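Local coordinates for CrmK (Actinoalloteichus sp. WH1-2216-6, PDB 5I1V), which is a covalently flavinylated, FAD-dependent oxidase that takes part in recycling shunt products during caerulomycin biosynthesis, at residues Y265-F271 / A373-A379; K341-L347 / L400-V406; R422-R426 / D453-W459. All blocks are in the same frame, centred on the assembly; numbering follows the deposited sequence.

In the fold
Contacts 1 and 2 are strand pairs in one eight-stranded antiparallel sheet, their centres about 9 Å apart. Strand 374-379 lies directly beside strand 400-408, so 265-271, 373-379, 400-406 and 341-347 follow one another across the sheet, and along the chain the two pairs interleave. Contact 3 comes later in the chain: it joins helix 414-428, which follows strand 400-408, to the loop 453-459 of the berberine-like family region. Its centre is about 13 Å from that of contact 2 and 21 Å from that of contact 1. One face of this sheet is turned to the flavin cofactor: the side chain of M405 is about 6 Å and that of Y265 about 7 Å from the FAD.

Contact 1: residues Y265-F271 / A373-A379; sequences YALLECF and AAMEYIA
Five backbone hydrogen bonds stitch strand 265-271 to strand 374-379, from A379 N to A266 O at one end to M375 N and C270 O at the other. L268 and Y377 form a hydrogen-bonded antiparallel pair, its two bonds lying in the planes of the accepting carbonyls. Between such pairs CA-H groups approach carbonyls, as where E376 CA lies 3.2 Å from L268 O.

The apolar contacts divide between the two faces. On one, L267 CD1 lies 3.7 Å from I378 CG1, the two branched chains side by side, while the edge of the Y265 ring meets I378 CG2. F271 CD1 rests 3.6 Å from A374 CB; the small methyl leaves room for the large ring. On the other face C270 SG sits at the edge of the Y377 ring, 4.1 Å from CE2, a sulfur-aromatic contact, and L268 CD2 touches CD2 of that ring.

At one non-hydrogen-bonded pair E376, its CG anti to the carbonyl carbon (chi1 -50°), runs alongside E269 with the carboxylate planes 80° apart. E269 OE2 and E376 OE2, both acceptors, lie 3.0 Å apart, a close approach of like charges.

Strand 277-285 continues the sheet beyond 265-271, and strand 400-408 flanks 374-379. Helix 237-253 covers the face of C270 and Y377, whose OH bonds to H351, while I378 on the opposite face touches the FAD-binding Y138.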
loop_
_atom_site.group_PDB
_atom_site.type_symbol
_atom_site.label_atom_id
_atom_site.label_comp_id
_atom_site.label_asym_id
_atom_site.label_seq_id
_atom_site.Cartn_x
_atom_site.Cartn_y
_atom_site.Cartn_z
ATOM N N TYR A 265 -19.804 -9.941 8.611
ATOM C CA TYR A 265 -19.249 -8.653 9.048
ATOM C C TYR A 265 -19.645 -7.615 8.015
ATOM O O TYR A 265 -19.428 -7.805 6.820
ATOM C CB TYR A 265 -17.711 -8.728 9.093
ATOM C CG TYR A 265 -17.050 -7.371 9.186
ATOM C CD1 TYR A 265 -17.053 -6.657 10.391
ATOM C CD2 TYR A 265 -16.443 -6.787 8.079
ATOM C CE1 TYR A 265 -16.480 -5.413 10.489
ATOM C CE2 TYR A 265 -15.886 -5.519 8.158
ATOM C CZ TYR A 265 -15.908 -4.840 9.375
ATOM O OH TYR A 265 -15.323 -3.595 9.474
ATOM N N ALA A 266 -20.172 -6.499 8.475
ATOM C CA ALA A 266 -20.537 -5.435 7.549
ATOM C C ALA A 266 -20.209 -4.050 8.058
ATOM O O ALA A 266 -20.276 -3.788 9.274
ATOM C CB ALA A 266 -22.004 -5.550 7.220
ATOM N N LEU A 267 -19.851 -3.171 7.122
ATOM C CA LEU A 267 -19.572 -1.786 7.426
ATOM C C LEU A 267 -20.410 -0.892 6.509
ATOM O O LEU A 267 -20.345 -1.017 5.296
ATOM C CB LEU A 267 -18.098 -1.506 7.224
ATOM C CG LEU A 267 -17.589 -0.136 7.670
ATOM C CD1 LEU A 267 -16.175 -0.174 8.246
ATOM C CD2 LEU A 267 -17.584 0.812 6.506
ATOM N N LEU A 268 -21.145 0.032 7.112
ATOM C CA LEU A 268 -21.986 0.979 6.381
ATOM C C LEU A 268 -21.314 2.360 6.434
ATOM O O LEU A 268 -21.064 2.863 7.490
ATOM C CB LEU A 268 -23.327 1.043 7.053
ATOM C CG LEU A 268 -24.321 2.032 6.446
ATOM C CD1 LEU A 268 -24.628 1.680 4.995
ATOM C CD2 LEU A 268 -25.548 2.007 7.341
ATOM N N GLU A 269 -20.990 2.949 5.297
ATOM C CA GLU A 269 -20.336 4.247 5.285
ATOM C C GLU A 269 -21.363 5.254 4.810
ATOM O O GLU A 269 -21.778 5.222 3.650
ATOM C CB GLU A 269 -19.174 4.292 4.315
ATOM C CG GLU A 269 -18.064 3.324 4.614
ATOM C CD GLU A 269 -16.823 3.565 3.753
ATOM O OE1 GLU A 269 -16.540 2.709 2.886
ATOM O OE2 GLU A 269 -16.144 4.619 3.941
ATOM N N CYS A 270 -21.717 6.159 5.696
ATOM C CA CYS A 270 -22.650 7.214 5.363
ATOM C C CYS A 270 -21.921 8.521 5.079
ATOM O O CYS A 270 -21.786 9.346 5.951
ATOM C CB CYS A 270 -23.601 7.406 6.531
ATOM S SG CYS A 270 -24.432 5.882 6.994
ATOM N N PHE A 271 -21.456 8.650 3.849
ATOM C CA PHE A 271 -20.815 9.824 3.351
ATOM C C PHE A 271 -21.750 11.023 3.289
ATOM O O PHE A 271 -22.983 10.878 3.125
ATOM C CB PHE A 271 -20.329 9.582 1.942
ATOM C CG PHE A 271 -19.228 8.557 1.813
ATOM C CD1 PHE A 271 -17.924 8.859 2.180
ATOM C CD2 PHE A 271 -19.485 7.327 1.243
ATOM C CE1 PHE A 271 -16.909 7.919 2.024
ATOM C CE2 PHE A 271 -18.487 6.402 1.057
ATOM C CZ PHE A 271 -17.188 6.693 1.444
ATOM N N ALA A 373 -16.005 13.329 3.736
ATOM C CA ALA A 373 -16.683 13.379 5.005
ATOM C C ALA A 373 -17.690 12.242 5.137
ATOM O O ALA A 373 -18.477 11.991 4.227
ATOM C CB ALA A 373 -17.370 14.722 5.185
ATOM N N ALA A 374 -17.673 11.569 6.282
ATOM C CA ALA A 374 -18.519 10.392 6.512
ATOM C C ALA A 374 -18.666 10.054 7.982
ATOM O O ALA A 374 -17.816 10.403 8.813
ATOM C CB ALA A 374 -17.994 9.200 5.767
ATOM N N MET A 375 -19.775 9.396 8.292
ATOM C CA MET A 375 -19.833 8.581 9.472
ATOM C C MET A 375 -20.046 7.144 9.032
ATOM O O MET A 375 -20.588 6.864 7.954
ATOM C CB MET A 375 -20.848 9.073 10.523
ATOM C CG MET A 375 -22.294 9.075 10.121
ATOM S SD MET A 375 -23.325 9.696 11.485
ATOM C CE MET A 375 -23.032 8.417 12.715
ATOM N N GLU A 376 -19.531 6.241 9.849
ATOM C CA GLU A 376 -19.589 4.821 9.568
ATOM C C GLU A 376 -20.129 4.042 10.735
ATOM O O GLU A 376 -19.842 4.352 11.892
ATOM C CB GLU A 376 -18.186 4.264 9.258
ATOM C CG GLU A 376 -17.372 5.011 8.238
ATOM C CD GLU A 376 -15.994 4.357 7.968
ATOM O OE1 GLU A 376 -15.472 3.573 8.813
ATOM O OE2 GLU A 376 -15.423 4.644 6.894
ATOM N N TYR A 377 -20.878 2.994 10.409
ATOM C CA TYR A 377 -21.360 2.035 11.382
ATOM C C TYR A 377 -20.662 0.704 11.135
ATOM O O TYR A 377 -20.754 0.138 10.069
ATOM C CB TYR A 377 -22.863 1.861 11.228
ATOM C CG TYR A 377 -23.646 3.068 11.601
ATOM C CD1 TYR A 377 -24.067 3.254 12.904
ATOM C CD2 TYR A 377 -24.005 4.008 10.657
ATOM C CE1 TYR A 377 -24.820 4.337 13.260
ATOM C CE2 TYR A 377 -24.762 5.105 11.014
ATOM C CZ TYR A 377 -25.184 5.247 12.310
ATOM O OH TYR A 377 -25.917 6.345 12.673
ATOM N N ILE A 378 -19.987 0.198 12.149
ATOM C CA ILE A 378 -19.077 -0.942 12.012
ATOM C C ILE A 378 -19.506 -2.096 12.908
ATOM O O ILE A 378 -19.522 -1.961 14.108
ATOM C CB ILE A 378 -17.650 -0.526 12.438
ATOM C CG1 ILE A 378 -17.210 0.712 11.657
ATOM C CG2 ILE A 378 -16.656 -1.679 12.223
ATOM C CD1 ILE A 378 -16.126 1.538 12.301
ATOM N N ALA A 379 -19.844 -3.219 12.308
ATOM C CA ALA A 379 -20.261 -4.403 13.013
ATOM C C ALA A 379 -19.130 -4.838 13.964
ATOM O O ALA A 379 -17.971 -4.646 13.648
ATOM C CB ALA A 379 -20.548 -5.497 12.032
#

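Contact 2: residues K341-L347 / L400-V406; sequences KVKSADL and LKTFYMV
An antiparallel ladder within the large sheet of this FAD-linked oxidoreductase pairs 341-347 with 400-406, K341 facing V406 and L347 facing L400. Eight backbone hydrogen bonds hold it. A345 O accepts from two atoms of one residue. One is T402 N; the other, T402 OG1, lies 2.6 Å from A345 O. The threonine hydroxyl can reach back to that carbonyl because OG1 stands between its own backbone N and carbonyl carbon (chi1 79°); CG2 is then left to meet L347 CD1 at 3.7 Å.

On the other face D346 and K401 run side by side and form a salt bridge, K401 NZ lying 2.7 Å from D346 OD2 on its syn side, though 35° out of the carboxylate plane. The second oxygen, D346 OD1, takes a hydrogen bond of 2.7 Å from a water, which also donates to T402 O and accepts from S344 OG, itself hydrogen-bonded to the backbone N of the FAD-binding Y446, so both carboxylate oxygens are occupied. Were D346 an alanine, the buried K401 ammonium would probably be left without its counter-charge and the water without one of its acceptors. That ammonium also makes cation-pi contacts with Y446 and Y380, which suit a lysine here.

Further along this face V342 CG1 fills the angle between F403 CZ and M405 CE, 3.6 Å from each. A compact branched side chain fits between the ring and the flexible thioether.

The amino ends of K341 and K343 lead away to D451, K341 also pairing with E67. Strand 374-379 borders 400-406, strand 442-444 lies beyond 341-347, and helix 414-428 packs under K341, Y404 and V406.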
loop_
_atom_site.group_PDB
_atom_site.type_symbol
_atom_site.label_atom_id
_atom_site.label_comp_id
_atom_site.label_asym_id
_atom_site.label_seq_id
_atom_site.Cartn_x
_atom_site.Cartn_y
_atom_site.Cartn_z
ATOM N N LYS A 341 -9.520 14.833 10.646
ATOM C CA LYS A 341 -10.039 14.821 11.981
ATOM C C LYS A 341 -10.942 13.569 12.120
ATOM O O LYS A 341 -11.770 13.276 11.247
ATOM C CB LYS A 341 -10.819 16.095 12.248
ATOM C CG LYS A 341 -11.494 16.213 13.605
ATOM C CD LYS A 341 -10.530 16.398 14.744
ATOM C CE LYS A 341 -11.245 16.483 16.092
ATOM N NZ LYS A 341 -10.394 15.983 17.227
ATOM N N VAL A 342 -10.768 12.817 13.200
ATOM C CA VAL A 342 -11.576 11.602 13.425
ATOM C C VAL A 342 -12.262 11.690 14.777
ATOM O O VAL A 342 -11.797 12.371 15.691
ATOM C CB VAL A 342 -10.779 10.293 13.348
ATOM C CG1 VAL A 342 -10.209 10.082 11.945
ATOM C CG2 VAL A 342 -9.712 10.268 14.461
ATOM N N LYS A 343 -13.424 11.055 14.873
ATOM C CA LYS A 343 -14.108 10.893 16.131
ATOM C C LYS A 343 -14.681 9.456 16.189
ATOM O O LYS A 343 -14.778 8.767 15.191
ATOM C CB LYS A 343 -15.237 11.941 16.273
ATOM C CG LYS A 343 -14.769 13.388 16.248
ATOM C CD LYS A 343 -15.921 14.353 16.465
ATOM C CE LYS A 343 -15.437 15.770 16.638
ATOM N NZ LYS A 343 -15.246 16.101 18.080
ATOM N N SER A 344 -15.089 9.055 17.362
ATOM C CA SER A 344 -15.463 7.710 17.656
ATOM C C SER A 344 -16.593 7.712 18.670
ATOM O O SER A 344 -16.645 8.595 19.528
ATOM C CB SER A 344 -14.208 7.018 18.209
ATOM O OG SER A 344 -14.499 6.069 19.182
ATOM N N ALA A 345 -17.498 6.748 18.554
ATOM C CA ALA A 345 -18.615 6.544 19.515
ATOM C C ALA A 345 -19.084 5.088 19.362
ATOM O O ALA A 345 -19.411 4.633 18.275
ATOM C CB ALA A 345 -19.776 7.535 19.302
ATOM N N ASP A 346 -19.115 4.357 20.451
ATOM C CA ASP A 346 -19.534 2.957 20.414
ATOM C C ASP A 346 -20.864 2.755 21.084
ATOM O O ASP A 346 -21.163 3.441 22.038
ATOM C CB ASP A 346 -18.453 2.099 21.084
ATOM C CG ASP A 346 -17.126 2.221 20.367
ATOM O OD1 ASP A 346 -17.127 2.815 19.225
ATOM O OD2 ASP A 346 -16.108 1.750 20.940
ATOM N N LEU A 347 -21.632 1.793 20.568
ATOM C CA LEU A 347 -23.075 1.645 20.852
ATOM C C LEU A 347 -23.364 0.235 21.320
ATOM O O LEU A 347 -22.725 -0.728 20.858
ATOM C CB LEU A 347 -23.912 1.856 19.587
ATOM C CG LEU A 347 -23.955 3.246 18.956
ATOM C CD1 LEU A 347 -24.517 3.159 17.548
ATOM C CD2 LEU A 347 -24.786 4.202 19.805
ATOM N N LEU A 400 -21.489 -2.490 18.531
ATOM C CA LEU A 400 -21.366 -1.803 17.286
ATOM C C LEU A 400 -20.463 -0.572 17.512
ATOM O O LEU A 400 -20.539 0.060 18.554
ATOM C CB LEU A 400 -22.766 -1.400 16.804
ATOM C CG LEU A 400 -22.772 -1.017 15.338
ATOM C CD1 LEU A 400 -23.926 -1.621 14.585
ATOM C CD2 LEU A 400 -22.753 0.499 15.230
ATOM N N LYS A 401 -19.574 -0.310 16.577
ATOM C CA LYS A 401 -18.712 0.844 16.622
ATOM C C LYS A 401 -19.132 1.856 15.558
ATOM O O LYS A 401 -19.676 1.484 14.493
ATOM C CB LYS A 401 -17.265 0.455 16.416
ATOM C CG LYS A 401 -16.698 -0.416 17.509
ATOM C CD LYS A 401 -15.210 -0.639 17.304
ATOM C CE LYS A 401 -14.463 -0.781 18.617
ATOM N NZ LYS A 401 -14.314 0.532 19.268
ATOM N N THR A 402 -18.934 3.136 15.864
ATOM C CA THR A 402 -19.146 4.181 14.882
ATOM C C THR A 402 -17.907 5.089 14.882
ATOM O O THR A 402 -17.254 5.276 15.902
ATOM C CB THR A 402 -20.415 5.036 15.122
ATOM O OG1 THR A 402 -20.155 6.002 16.145
ATOM C CG2 THR A 402 -21.631 4.149 15.466
ATOM N N PHE A 403 -17.637 5.633 13.712
ATOM C CA PHE A 403 -16.434 6.342 13.381
ATOM C C PHE A 403 -16.892 7.528 12.516
ATOM O O PHE A 403 -17.830 7.386 11.729
ATOM C CB PHE A 403 -15.560 5.359 12.597
ATOM C CG PHE A 403 -14.292 5.942 12.073
ATOM C CD1 PHE A 403 -13.298 6.363 12.950
ATOM C CD2 PHE A 403 -14.070 6.050 10.721
ATOM C CE1 PHE A 403 -12.112 6.903 12.465
ATOM C CE2 PHE A 403 -12.885 6.580 10.229
ATOM C CZ PHE A 403 -11.904 7.008 11.104
ATOM N N TYR A 404 -16.258 8.686 12.701
ATOM C CA TYR A 404 -16.532 9.912 11.973
ATOM C C TYR A 404 -15.199 10.389 11.422
ATOM O O TYR A 404 -14.185 10.328 12.147
ATOM C CB TYR A 404 -17.035 11.002 12.895
ATOM C CG TYR A 404 -18.292 10.674 13.626
ATOM C CD1 TYR A 404 -18.347 9.667 14.585
ATOM C CD2 TYR A 404 -19.458 11.403 13.384
ATOM C CE1 TYR A 404 -19.524 9.395 15.275
ATOM C CE2 TYR A 404 -20.630 11.110 14.049
ATOM C CZ TYR A 404 -20.673 10.119 14.979
ATOM O OH TYR A 404 -21.867 9.916 15.651
ATOM N N MET A 405 -15.175 10.798 10.162
ATOM C CA MET A 405 -13.956 11.302 9.565
ATOM C C MET A 405 -14.222 12.402 8.514
ATOM O O MET A 405 -15.267 12.399 7.848
ATOM C CB MET A 405 -13.105 10.125 9.068
ATOM C CG MET A 405 -12.848 9.945 7.582
ATOM S SD MET A 405 -11.085 10.142 7.081
ATOM C CE MET A 405 -10.125 9.443 8.428
ATOM N N VAL A 406 -13.299 13.368 8.458
ATOM C CA VAL A 406 -13.223 14.382 7.401
ATOM C C VAL A 406 -11.763 14.393 7.020
ATOM O O VAL A 406 -10.878 14.285 7.914
ATOM C CB VAL A 406 -13.648 15.809 7.829
ATOM C CG1 VAL A 406 -15.137 15.910 7.984
ATOM C CG2 VAL A 406 -13.037 16.213 9.138
HETATM O O HOH W 1 -15.449 3.918 17.490
#

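Contact 3: residues R422-R426 / D453-W459; sequences REIYR and DLADPEW
D453 OD2 is gripped by two cations, R422 NE from helix 414-428 and K343 NZ from the sheet. The R422 bond is 2.8 Å long and fairly straight, 162° at the hydrogen. The oxygen lies almost in the guanidinium plane but is approached from above its own carboxylate plane, the two flat groups being turned 58° apart. A weaker bond from R422 NH2 to D453 OD1, at 3.2 Å, adds a second hold. An arginine suits the place because its chain, extended from CG to NE, can span the gap while its methylenes serve a different partner.

That partner is W459. R422 CB stands over the six-membered ring, 3.8 Å from its centroid, in a CH-pi contact, and R422 CD lies 3.8 Å from W459 CE2. The indole is thus clasped against the helix, with E458 CG over its opposite face. R426, one turn on, brings NH1 to 3.5 Å from W459 CZ3, its guanidinium inclined 34° to the ring.

The loop bearing the tryptophan belongs to the berberine-like region and is shaped by an Asx turn, in which D456 OD1 accepts from E458 N. Before it, a 3-10 segment presents L454, whose CD2 touches Y425 OH at 3.9 Å. The Y425 hydroxyl itself bonds to S344 O of the sheet, and L454 also packs on I469 and Y470 of helix 466-471.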
loop_
_atom_site.group_PDB
_atom_site.type_symbol
_atom_site.label_atom_id
_atom_site.label_comp_id
_atom_site.label_asym_id
_atom_site.label_seq_id
_atom_site.Cartn_x
_atom_site.Cartn_y
_atom_site.Cartn_z
ATOM N N ARG A 422 -17.395 18.472 14.157
ATOM C CA ARG A 422 -17.727 18.768 15.531
ATOM C C ARG A 422 -19.221 18.913 15.762
ATOM O O ARG A 422 -19.758 18.441 16.769
ATOM C CB ARG A 422 -17.010 20.004 15.992
ATOM C CG ARG A 422 -15.558 19.718 16.338
ATOM C CD ARG A 422 -14.766 20.999 16.385
ATOM N NE ARG A 422 -13.422 20.723 16.819
ATOM C CZ ARG A 422 -12.431 21.591 16.730
ATOM N NH1 ARG A 422 -12.640 22.810 16.228
ATOM N NH2 ARG A 422 -11.239 21.236 17.163
ATOM N N GLU A 423 -19.871 19.568 14.810
ATOM C CA GLU A 423 -21.309 19.842 14.920
ATOM C C GLU A 423 -22.152 18.589 14.692
ATOM O O GLU A 423 -23.087 18.338 15.461
ATOM C CB GLU A 423 -21.691 20.985 13.976
ATOM C CG GLU A 423 -21.172 22.311 14.525
ATOM C CD GLU A 423 -21.652 23.561 13.786
ATOM O OE1 GLU A 423 -22.193 23.441 12.654
ATOM O OE2 GLU A 423 -21.421 24.680 14.329
ATOM N N ILE A 424 -21.803 17.774 13.691
ATOM C CA ILE A 424 -22.557 16.533 13.490
ATOM C C ILE A 424 -22.472 15.636 14.714
ATOM O O ILE A 424 -23.479 15.053 15.119
ATOM C CB ILE A 424 -22.199 15.758 12.220
ATOM C CG1 ILE A 424 -23.139 14.551 12.061
ATOM C CG2 ILE A 424 -20.730 15.290 12.193
ATOM C CD1 ILE A 424 -23.020 13.863 10.704
ATOM N N TYR A 425 -21.269 15.508 15.303
ATOM C CA TYR A 425 -21.068 14.619 16.434
ATOM C C TYR A 425 -21.756 15.194 17.657
ATOM O O TYR A 425 -22.351 14.452 18.433
ATOM C CB TYR A 425 -19.571 14.479 16.680
ATOM C CG TYR A 425 -19.093 13.517 17.714
ATOM C CD1 TYR A 425 -18.755 12.203 17.361
ATOM C CD2 TYR A 425 -18.839 13.936 19.012
ATOM C CE1 TYR A 425 -18.226 11.325 18.315
ATOM C CE2 TYR A 425 -18.320 13.066 19.952
ATOM C CZ TYR A 425 -18.014 11.766 19.585
ATOM O OH TYR A 425 -17.463 10.966 20.542
ATOM N N ARG A 426 -21.686 16.506 17.832
ATOM C CA ARG A 426 -22.337 17.115 18.985
ATOM C C ARG A 426 -23.847 16.947 18.887
ATOM O O ARG A 426 -24.482 16.587 19.854
ATOM C CB ARG A 426 -22.025 18.598 19.143
ATOM C CG ARG A 426 -22.824 19.207 20.301
ATOM C CD ARG A 426 -22.936 20.713 20.207
ATOM N NE ARG A 426 -23.431 21.163 18.913
ATOM C CZ ARG A 426 -23.171 22.365 18.390
ATOM N NH1 ARG A 426 -22.423 23.261 19.056
ATOM N NH2 ARG A 426 -23.656 22.676 17.187
ATOM N N ASP A 453 -11.262 17.018 21.520
ATOM C CA ASP A 453 -12.540 17.716 21.807
ATOM C C ASP A 453 -13.272 17.116 23.018
ATOM O O ASP A 453 -14.032 17.838 23.655
ATOM C CB ASP A 453 -13.470 17.749 20.591
ATOM C CG ASP A 453 -12.858 18.477 19.381
ATOM O OD1 ASP A 453 -11.890 19.241 19.561
ATOM O OD2 ASP A 453 -13.343 18.277 18.236
ATOM N N LEU A 454 -13.012 15.845 23.389
ATOM C CA LEU A 454 -13.692 15.253 24.559
ATOM C C LEU A 454 -13.181 15.835 25.859
ATOM O O LEU A 454 -13.784 15.639 26.875
ATOM C CB LEU A 454 -13.657 13.709 24.591
ATOM C CG LEU A 454 -14.158 12.933 23.367
ATOM C CD1 LEU A 454 -14.194 11.427 23.617
ATOM C CD2 LEU A 454 -15.491 13.413 22.837
ATOM N N ALA A 455 -12.063 16.550 25.835
ATOM C CA ALA A 455 -11.585 17.236 27.027
ATOM C C ALA A 455 -11.816 18.747 26.924
ATOM O O ALA A 455 -11.342 19.512 27.763
ATOM C CB ALA A 455 -10.110 16.929 27.253
ATOM N N ASP A 456 -12.521 19.170 25.880
ATOM C CA ASP A 456 -12.719 20.596 25.600
ATOM C C ASP A 456 -14.089 20.975 26.152
ATOM O O ASP A 456 -15.085 20.491 25.632
ATOM C CB ASP A 456 -12.712 20.844 24.107
ATOM C CG ASP A 456 -12.766 22.309 23.756
ATOM O OD1 ASP A 456 -13.309 23.111 24.541
ATOM O OD2 ASP A 456 -12.281 22.664 22.682
ATOM N N PRO A 457 -14.148 21.848 27.181
ATOM C CA PRO A 457 -15.475 22.105 27.772
ATOM C C PRO A 457 -16.490 22.816 26.840
ATOM O O PRO A 457 -17.653 22.813 27.124
ATOM C CB PRO A 457 -15.178 22.929 29.032
ATOM C CG PRO A 457 -13.691 23.084 29.116
ATOM C CD PRO A 457 -13.053 22.553 27.872
ATOM N N GLU A 458 -16.061 23.372 25.715
ATOM C CA GLU A 458 -17.004 23.860 24.725
ATOM C C GLU A 458 -17.755 22.758 23.965
ATOM O O GLU A 458 -18.872 22.997 23.532
ATOM C CB GLU A 458 -16.294 24.759 23.719
ATOM C CG GLU A 458 -17.168 25.130 22.523
ATOM C CD GLU A 458 -16.549 26.178 21.624
ATOM O OE1 GLU A 458 -15.443 26.684 21.935
ATOM O OE2 GLU A 458 -17.178 26.486 20.591
ATOM N N TRP A 459 -17.135 21.579 23.769
ATOM C CA TRP A 459 -17.754 20.459 23.023
ATOM C C TRP A 459 -18.256 19.323 23.918
ATOM O O TRP A 459 -19.178 18.580 23.562
ATOM C CB TRP A 459 -16.746 19.913 21.970
ATOM C CG TRP A 459 -16.443 20.951 20.964
ATOM C CD1 TRP A 459 -15.297 21.726 20.860
ATOM C CD2 TRP A 459 -17.346 21.444 19.977
ATOM N NE1 TRP A 459 -15.451 22.642 19.844
ATOM C CE2 TRP A 459 -16.702 22.499 19.300
ATOM C CE3 TRP A 459 -18.642 21.093 19.601
ATOM C CZ2 TRP A 459 -17.300 23.178 18.243
ATOM C CZ3 TRP A 459 -19.244 21.783 18.548
ATOM C CH2 TRP A 459 -18.567 22.806 17.885
#